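Local coordinates for protein transcriptional regulators (LACI-FAMILY TRANSCRIPTIONAL REGULATORY PROTEIN) (Corynebacterium glutamicum, PDB 3GYB) that probably binds DNA at cis-regulatory sites as a LacI-family transcription factor, and carries a magnesium ion in its periplasmic-binding-protein-like part, at residues N100-G105 / I209-T214. Numbering follows the deposited sequence.
With MG (magnesium ion), chain C.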
# COMPACT_ATOMS: atom_id res chain seq x y z
N ASN A 100 19.68 0.67 -4.22
CA ASN A 100 20.13 -0.63 -4.69
C ASN A 100 20.67 -0.40 -6.10
O ASN A 100 20.48 0.67 -6.67
CB ASN A 100 18.97 -1.63 -4.70
CG ASN A 100 18.11 -1.55 -5.95
OD1 ASN A 100 17.78 -0.46 -6.43
ND2 ASN A 100 17.73 -2.70 -6.47
N ASP A 101 21.35 -1.40 -6.63
CA ASP A 101 21.89 -1.31 -7.98
C ASP A 101 20.79 -1.73 -8.95
O ASP A 101 20.56 -2.92 -9.14
CB ASP A 101 23.09 -2.24 -8.12
CG ASP A 101 23.81 -2.06 -9.44
OD1 ASP A 101 23.16 -1.67 -10.43
OD2 ASP A 101 25.03 -2.33 -9.47
N ASP A 102 20.11 -0.75 -9.55
CA ASP A 102 19.03 -1.03 -10.49
C ASP A 102 19.48 -1.76 -11.75
O ASP A 102 18.74 -2.56 -12.31
CB ASP A 102 18.33 0.27 -10.90
CG ASP A 102 17.48 0.84 -9.80
OD1 ASP A 102 16.61 0.10 -9.28
OD2 ASP A 102 17.67 2.02 -9.45
N PHE A 103 20.69 -1.46 -12.20
CA PHE A 103 21.20 -2.13 -13.39
C PHE A 103 21.34 -3.62 -13.11
O PHE A 103 20.92 -4.46 -13.91
CB PHE A 103 22.55 -1.53 -13.79
CG PHE A 103 22.46 -0.10 -14.24
CD1 PHE A 103 21.74 0.24 -15.38
CD2 PHE A 103 23.08 0.91 -13.51
CE1 PHE A 103 21.64 1.56 -15.79
CE2 PHE A 103 22.99 2.24 -13.92
CZ PHE A 103 22.27 2.56 -15.06
N ARG A 104 21.90 -3.95 -11.95
CA ARG A 104 22.08 -5.34 -11.56
C ARG A 104 20.73 -6.03 -11.33
O ARG A 104 20.52 -7.16 -11.78
CB ARG A 104 22.92 -5.41 -10.28
CG ARG A 104 23.08 -6.81 -9.69
CD ARG A 104 23.67 -7.79 -10.69
NE ARG A 104 23.85 -9.11 -10.09
CZ ARG A 104 23.97 -10.24 -10.78
NH1 ARG A 104 23.93 -10.22 -12.10
NH2 ARG A 104 24.12 -11.39 -10.14
N GLY A 105 19.83 -5.34 -10.64
CA GLY A 105 18.52 -5.91 -10.37
C GLY A 105 17.76 -6.27 -11.63
O GLY A 105 17.19 -7.36 -11.74
N ILE A 209 7.51 -11.10 -13.63
CA ILE A 209 8.41 -10.85 -12.53
C ILE A 209 8.40 -9.35 -12.24
O ILE A 209 8.44 -8.53 -13.17
CB ILE A 209 9.86 -11.34 -12.83
CG1 ILE A 209 10.78 -10.99 -11.66
CG2 ILE A 209 10.35 -10.76 -14.15
CD1 ILE A 209 12.13 -11.70 -11.68
N GLY A 210 8.29 -9.00 -10.96
CA GLY A 210 8.25 -7.61 -10.57
C GLY A 210 9.55 -7.10 -9.98
O GLY A 210 10.61 -7.70 -10.21
N TYR A 211 9.48 -6.02 -9.22
CA TYR A 211 10.66 -5.42 -8.61
C TYR A 211 10.20 -4.59 -7.41
O TYR A 211 9.29 -3.78 -7.54
CB TYR A 211 11.35 -4.50 -9.65
CG TYR A 211 12.83 -4.23 -9.42
CD1 TYR A 211 13.77 -4.55 -10.40
CD2 TYR A 211 13.28 -3.63 -8.25
CE1 TYR A 211 15.12 -4.27 -10.22
CE2 TYR A 211 14.64 -3.34 -8.06
CZ TYR A 211 15.55 -3.66 -9.06
OH TYR A 211 16.89 -3.38 -8.88
N ASP A 212 10.83 -4.84 -6.26
CA ASP A 212 10.58 -4.15 -4.99
C ASP A 212 10.28 -5.08 -3.82
O ASP A 212 10.55 -4.73 -2.69
CB ASP A 212 9.40 -3.16 -5.06
CG ASP A 212 9.73 -1.90 -5.85
OD1 ASP A 212 10.92 -1.68 -6.17
OD2 ASP A 212 8.78 -1.14 -6.14
N ASN A 213 9.74 -6.26 -4.08
CA ASN A 213 9.35 -7.17 -3.00
C ASN A 213 8.49 -6.42 -1.98
O ASN A 213 8.76 -6.42 -0.77
CB ASN A 213 10.55 -7.78 -2.27
CG ASN A 213 10.12 -8.87 -1.30
OD1 ASN A 213 9.24 -9.68 -1.62
ND2 ASN A 213 10.72 -8.90 -0.11
N THR A 214 7.45 -5.78 -2.50
CA THR A 214 6.49 -5.04 -1.69
C THR A 214 5.73 -6.04 -0.83
O THR A 214 5.76 -7.24 -1.08
CB THR A 214 5.43 -4.36 -2.58
OG1 THR A 214 4.83 -5.35 -3.43
CG2 THR A 214 6.03 -3.26 -3.42
MG MG C . 11.63 -3.60 -1.19
O HOH W 1 9.94 -4.15 0.16
O HOH W 2 12.64 -5.41 -0.53
O HOH W 3 10.79 -1.69 -1.92
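Y211 points its phenol from strand 207-211 at the first turn of helix 102-115, where D102 and G105 receive it, and at N100, on the strand leading into that helix; the setting is the periplasmic-binding-protein-like fold of LacI-family regulators. With CG anti to the backbone N (chi1 -157°), the ring reaches across to the first turn of the helix. Its OH lies 3.4 Å from G105 CA, close against the glycine backbone, and Y211 CE1 packs 3.6 Å from G105 C. The N100 amide arrives at the edge of the ring, its plane 83° from that of the phenol. D102 comes in obliquely, its OD1 3.5 Å from Y211 OH; that carboxylate is held by salt bridges to R134 and R133, which probably favour its charged form. Ahead of the helix, D101 is the N-cap: its OD1 accepts R104 N at 3.0 Å, met from above the carboxylate plane. On the strand side the chain bends at D212, beside the magnesium site, where D229, which the Y211 side chain touches, S231 and three waters also bind the ion. There D212 contributes its backbone rather than its carboxylate, with O 2.2 Å from the magnesium ion.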